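Long-range contact in crustacyanin (PDB 1I4U), which binds the carotenoid astaxanthin as a subunit of the lipocalin complex that gives the lobster carapace its blue colour: residues N43-E55 / E66-R79. Residues are numbered along the deposited sequence; the frame is centred on the assembly and turned at random.
Sequences NPYQLIEKCVRNE and ESTGIAYDGNLLKR. Unlike the reference sequence in segment 66-79: Glu66 (reference Lys).
Ile48 packs against Gly69 where both chains turn a corner, just beyond the hairpin of strands 52-58 and 63-68 of the lipocalin barrel. Ile48 CG2 lies 3.5 Å from Gly69 CA, where a beta-carbon would strike both this methyl and Lys50 O; only glycine suits the place. Ile48 CD1 reaches on to the Ser67 backbone, and the flat guanidinium of Arg79 carries Leu47 CD1 over the centre of one face. Further along the hairpin, Ser67 OG donates to Asn54 OD1 at 2.6 Å and also bonds Tyr97, a short polar link between buried groups. Arg53 and Thr68 pair there through mutual backbone bonds, N to O 2.9 Å each way. The backbone N atoms of Glu49 and Lys50 both donate to Ile70 O, a classic beta bulge, and Lys50 O takes Ile70 N in return at 2.8 Å.

The Tyr72 side is wetter. Glu49 lays its aliphatic chain across the Tyr72 ring, CG turned away from the backbone N (chi1 -177°), with CB 3.5 Å from the ring centroid in a CH-pi contact and the carboxylate and ring planes 19° apart. Two waters donate to Glu49 OE1 and tie it to the carbonyls of Ala71 and Tyr72. Cutting Glu49 back to an alanine would probably keep the CB contact but uncover part of the ring and leave both waters without their carboxylate. The chemistry thus implies strands held by backbone bonds and close packing, with water bridging added where Tyr72 also packs on Asn125 of the second subunit.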
loop_
_atom_site.group_PDB
_atom_site.type_symbol
_atom_site.label_atom_id
_atom_site.label_comp_id
_atom_site.label_asym_id
_atom_site.label_seq_id
_atom_site.Cartn_x
_atom_site.Cartn_y
_atom_site.Cartn_z
ATOM N N ASN A 43 0.728 -12.082 7.866
ATOM C CA ASN A 43 0.932 -10.721 7.354
ATOM C C ASN A 43 2.405 -10.590 7.051
ATOM O O ASN A 43 3.218 -10.609 7.953
ATOM C CB ASN A 43 0.392 -9.742 8.401
ATOM C CG ASN A 43 0.478 -8.318 7.903
ATOM O OD1 ASN A 43 1.432 -7.944 7.212
ATOM N ND2 ASN A 43 -0.553 -7.556 8.216
ATOM N N PRO A 44 2.787 -10.517 5.776
ATOM C CA PRO A 44 4.218 -10.449 5.399
ATOM C C PRO A 44 4.788 -9.047 5.524
ATOM O O PRO A 44 5.957 -8.842 5.260
ATOM C CB PRO A 44 4.134 -10.876 3.923
ATOM C CG PRO A 44 2.850 -10.250 3.468
ATOM C CD PRO A 44 1.909 -10.519 4.601
ATOM N N TYR A 45 3.971 -8.081 5.946
ATOM C CA TYR A 45 4.395 -6.679 6.040
ATOM C C TYR A 45 4.710 -6.283 7.469
ATOM O O TYR A 45 5.431 -5.323 7.683
ATOM C CB TYR A 45 3.294 -5.768 5.511
ATOM C CG TYR A 45 2.835 -6.114 4.127
ATOM C CD1 TYR A 45 3.662 -5.919 3.023
ATOM C CD2 TYR A 45 1.579 -6.634 3.883
ATOM C CE1 TYR A 45 3.220 -6.236 1.752
ATOM C CE2 TYR A 45 1.132 -6.946 2.627
ATOM C CZ TYR A 45 1.960 -6.746 1.549
ATOM O OH TYR A 45 1.500 -7.078 0.298
ATOM N N GLN A 46 4.177 -6.909 8.465
ATOM C CA GLN A 46 4.353 -6.554 9.882
ATOM C C GLN A 46 5.752 -6.931 10.280
ATOM O O GLN A 46 6.115 -8.101 10.366
ATOM C CB GLN A 46 3.295 -7.286 10.682
ATOM C CG GLN A 46 3.433 -7.360 12.164
ATOM C CD GLN A 46 3.328 -6.042 12.866
ATOM O OE1 GLN A 46 2.427 -5.737 13.654
ATOM N NE2 GLN A 46 4.271 -5.186 12.571
ATOM N N LEU A 47 6.565 -5.927 10.543
ATOM C CA LEU A 47 7.958 -6.136 10.938
ATOM C C LEU A 47 8.185 -6.416 12.403
ATOM O O LEU A 47 9.238 -6.844 12.809
ATOM C CB LEU A 47 8.812 -4.904 10.538
ATOM C CG LEU A 47 8.794 -4.513 9.061
ATOM C CD1 LEU A 47 9.676 -3.285 8.841
ATOM C CD2 LEU A 47 9.178 -5.719 8.211
ATOM N N ILE A 48 7.199 -6.227 13.263
ATOM C CA ILE A 48 7.235 -6.481 14.652
ATOM C C ILE A 48 6.574 -7.817 14.951
ATOM O O ILE A 48 5.395 -8.014 14.739
ATOM C CB ILE A 48 6.576 -5.345 15.480
ATOM C CG1 ILE A 48 7.005 -3.953 15.006
ATOM C CG2 ILE A 48 6.852 -5.522 16.959
ATOM C CD1 ILE A 48 6.275 -2.820 15.691
ATOM N N GLU A 49 7.367 -8.749 15.448
ATOM C CA GLU A 49 6.897 -10.111 15.668
ATOM C C GLU A 49 6.198 -10.298 17.013
ATOM O O GLU A 49 5.144 -10.948 17.098
ATOM C CB GLU A 49 8.067 -11.088 15.592
ATOM C CG GLU A 49 7.612 -12.525 15.744
ATOM C CD GLU A 49 8.693 -13.584 15.672
ATOM O OE1 GLU A 49 9.892 -13.244 15.897
ATOM O OE2 GLU A 49 8.386 -14.785 15.469
ATOM N N LYS A 50 6.833 -9.811 18.068
ATOM C CA LYS A 50 6.401 -10.073 19.412
ATOM C C LYS A 50 6.162 -8.775 20.182
ATOM O O LYS A 50 6.762 -7.718 19.880
ATOM C CB LYS A 50 7.423 -10.908 20.189
ATOM C CG LYS A 50 7.806 -12.213 19.556
ATOM C CD LYS A 50 8.902 -12.887 20.362
ATOM C CE LYS A 50 9.238 -14.253 19.804
ATOM N NZ LYS A 50 10.439 -14.817 20.506
ATOM N N CYS A 51 5.303 -8.818 21.187
ATOM C CA CYS A 51 5.108 -7.745 22.167
ATOM C C CYS A 51 4.568 -6.491 21.516
ATOM O O CYS A 51 4.821 -5.386 21.974
ATOM C CB CYS A 51 6.418 -7.448 22.926
ATOM S SG CYS A 51 7.065 -8.902 23.788
ATOM N N VAL A 52 3.805 -6.670 20.445
ATOM C CA VAL A 52 3.361 -5.571 19.582
ATOM C C VAL A 52 2.433 -4.638 20.336
ATOM O O VAL A 52 1.342 -5.053 20.767
ATOM C CB VAL A 52 2.672 -6.131 18.344
ATOM C CG1 VAL A 52 2.186 -4.993 17.475
ATOM C CG2 VAL A 52 3.593 -7.088 17.562
ATOM N N ARG A 53 2.878 -3.406 20.498
ATOM C CA ARG A 53 2.261 -2.389 21.312
ATOM C C ARG A 53 2.100 -1.139 20.439
ATOM O O ARG A 53 3.085 -0.592 19.986
ATOM C CB ARG A 53 3.125 -2.073 22.512
ATOM C CG ARG A 53 2.628 -1.041 23.475
ATOM C CD ARG A 53 3.683 -0.689 24.522
ATOM N NE ARG A 53 3.252 0.201 25.578
ATOM C CZ ARG A 53 3.181 1.517 25.525
ATOM N NH1 ARG A 53 3.524 2.136 24.393
ATOM N NH2 ARG A 53 2.770 2.194 26.592
ATOM N N ASN A 54 0.864 -0.736 20.222
ATOM C CA ASN A 54 0.550 0.375 19.308
ATOM C C ASN A 54 -0.032 1.519 20.135
ATOM O O ASN A 54 -1.091 1.412 20.701
ATOM C CB ASN A 54 -0.408 -0.063 18.224
ATOM C CG ASN A 54 0.036 -1.275 17.452
ATOM O OD1 ASN A 54 1.117 -1.222 16.885
ATOM N ND2 ASN A 54 -0.749 -2.364 17.471
ATOM N N GLU A 55 0.745 2.607 20.190
ATOM C CA GLU A 55 0.376 3.787 20.972
ATOM C C GLU A 55 -0.137 4.845 19.987
ATOM O O GLU A 55 0.596 5.270 19.109
ATOM C CB GLU A 55 1.564 4.280 21.805
ATOM C CG GLU A 55 1.184 5.411 22.718
ATOM C CD GLU A 55 2.330 5.767 23.645
ATOM O OE1 GLU A 55 3.302 5.022 23.833
ATOM O OE2 GLU A 55 2.236 6.886 24.144
ATOM N N GLU A 66 2.985 5.177 17.476
ATOM C CA GLU A 66 4.270 4.571 17.759
ATOM C C GLU A 66 3.979 3.084 18.013
ATOM O O GLU A 66 3.303 2.726 18.968
ATOM C CB GLU A 66 4.978 5.219 18.958
ATOM C CG GLU A 66 5.298 6.684 18.715
ATOM C CD GLU A 66 6.016 7.336 19.851
ATOM O OE1 GLU A 66 7.063 7.899 19.546
ATOM O OE2 GLU A 66 5.409 7.195 20.902
ATOM N N SER A 67 4.478 2.228 17.118
ATOM C CA SER A 67 4.327 0.807 17.213
ATOM C C SER A 67 5.669 0.204 17.615
ATOM O O SER A 67 6.685 0.478 16.989
ATOM C CB SER A 67 3.865 0.194 15.892
ATOM O OG SER A 67 2.544 0.569 15.582
ATOM N N THR A 68 5.682 -0.592 18.693
ATOM C CA THR A 68 6.925 -1.103 19.227
ATOM C C THR A 68 6.756 -2.590 19.543
ATOM O O THR A 68 5.668 -3.138 19.678
ATOM C CB THR A 68 7.355 -0.349 20.515
ATOM O OG1 THR A 68 6.354 -0.568 21.513
ATOM C CG2 THR A 68 7.576 1.124 20.232
ATOM N N GLY A 69 7.906 -3.236 19.712
ATOM C CA GLY A 69 7.935 -4.650 20.119
ATOM C C GLY A 69 9.291 -5.233 19.704
ATOM O O GLY A 69 10.265 -4.475 19.589
ATOM N N ILE A 70 9.319 -6.536 19.523
ATOM C CA ILE A 70 10.530 -7.266 19.168
ATOM C C ILE A 70 10.419 -7.668 17.698
ATOM O O ILE A 70 9.442 -8.327 17.328
ATOM C CB ILE A 70 10.737 -8.520 20.047
ATOM C CG1 ILE A 70 10.511 -8.259 21.529
ATOM C CG2 ILE A 70 12.112 -9.108 19.783
ATOM C CD1 ILE A 70 11.430 -7.177 22.003
ATOM N N ALA A 71 11.408 -7.297 16.908
ATOM C CA ALA A 71 11.486 -7.581 15.475
ATOM C C ALA A 71 11.831 -9.047 15.278
ATOM O O ALA A 71 12.195 -9.739 16.254
ATOM C CB ALA A 71 12.566 -6.703 14.889
ATOM N N TYR A 72 11.734 -9.517 14.035
ATOM C CA TYR A 72 12.017 -10.914 13.710
ATOM C C TYR A 72 13.467 -11.318 13.958
ATOM O O TYR A 72 13.759 -12.506 14.138
ATOM C CB TYR A 72 11.567 -11.207 12.265
ATOM C CG TYR A 72 10.061 -11.367 12.181
ATOM C CD1 TYR A 72 9.215 -10.264 11.953
ATOM C CD2 TYR A 72 9.442 -12.604 12.368
ATOM C CE1 TYR A 72 7.854 -10.428 11.895
ATOM C CE2 TYR A 72 8.087 -12.769 12.321
ATOM C CZ TYR A 72 7.295 -11.674 12.075
ATOM O OH TYR A 72 5.926 -11.828 12.037
ATOM N N ASP A 73 14.381 -10.365 14.042
ATOM C CA ASP A 73 15.771 -10.651 14.341
ATOM C C ASP A 73 16.038 -10.649 15.844
ATOM O O ASP A 73 17.166 -10.827 16.307
ATOM C CB ASP A 73 16.714 -9.658 13.668
ATOM C CG ASP A 73 16.580 -8.210 14.095
ATOM O OD1 ASP A 73 15.730 -7.874 14.940
ATOM O OD2 ASP A 73 17.371 -7.415 13.511
ATOM N N GLY A 74 15.045 -10.384 16.655
ATOM C CA GLY A 74 15.234 -10.322 18.065
ATOM C C GLY A 74 15.531 -8.970 18.682
ATOM O O GLY A 74 15.644 -8.888 19.929
ATOM N N ASN A 75 15.665 -7.921 17.886
ATOM C CA ASN A 75 15.944 -6.599 18.446
ATOM C C ASN A 75 14.665 -5.845 18.710
ATOM O O ASN A 75 13.676 -6.029 18.012
ATOM C CB ASN A 75 16.857 -5.777 17.528
ATOM C CG ASN A 75 18.207 -6.506 17.517
ATOM O OD1 ASN A 75 18.726 -6.767 18.586
ATOM N ND2 ASN A 75 18.652 -6.800 16.317
ATOM N N LEU A 76 14.727 -4.956 19.698
ATOM C CA LEU A 76 13.666 -3.964 19.872
ATOM C C LEU A 76 13.522 -3.132 18.597
ATOM O O LEU A 76 14.506 -2.792 17.965
ATOM C CB LEU A 76 13.975 -3.020 21.018
ATOM C CG LEU A 76 13.926 -3.600 22.423
ATOM C CD1 LEU A 76 14.794 -2.825 23.402
ATOM C CD2 LEU A 76 12.483 -3.599 22.898
ATOM N N LEU A 77 12.284 -2.737 18.281
ATOM C CA LEU A 77 11.955 -1.982 17.104
ATOM C C LEU A 77 10.803 -1.041 17.380
ATOM O O LEU A 77 9.841 -1.411 18.033
ATOM C CB LEU A 77 11.580 -2.929 15.932
ATOM C CG LEU A 77 11.181 -2.257 14.623
ATOM C CD1 LEU A 77 12.326 -1.448 14.010
ATOM C CD2 LEU A 77 10.724 -3.297 13.589
ATOM N N LYS A 78 10.959 0.179 16.896
ATOM C CA LYS A 78 9.910 1.176 16.878
ATOM C C LYS A 78 9.628 1.563 15.431
ATOM O O LYS A 78 10.599 1.830 14.709
ATOM C CB LYS A 78 10.241 2.450 17.651
ATOM C CG LYS A 78 9.224 3.576 17.632
ATOM C CD LYS A 78 9.624 4.724 18.526
ATOM C CE LYS A 78 10.078 5.878 17.681
ATOM N NZ LYS A 78 10.648 6.983 18.513
ATOM N N ARG A 79 8.353 1.594 15.106
ATOM C CA ARG A 79 7.878 2.036 13.816
ATOM C C ARG A 79 6.929 3.197 14.000
ATOM O O ARG A 79 6.031 3.134 14.800
ATOM C CB ARG A 79 7.129 0.921 13.102
ATOM C CG ARG A 79 8.067 -0.239 12.861
ATOM C CD ARG A 79 7.331 -1.285 12.075
ATOM N NE ARG A 79 7.263 -0.769 10.672
ATOM C CZ ARG A 79 6.378 -1.373 9.845
ATOM N NH1 ARG A 79 5.587 -2.391 10.211
ATOM N NH2 ARG A 79 6.290 -0.947 8.604
HETATM O O HOH W 1 11.580 -7.635 11.695
HETATM O O HOH W 2 10.929 -11.645 17.834
HETATM O O HOH W 3 12.227 -14.292 14.962
HETATM O O HOH W 4 4.440 1.427 21.688
#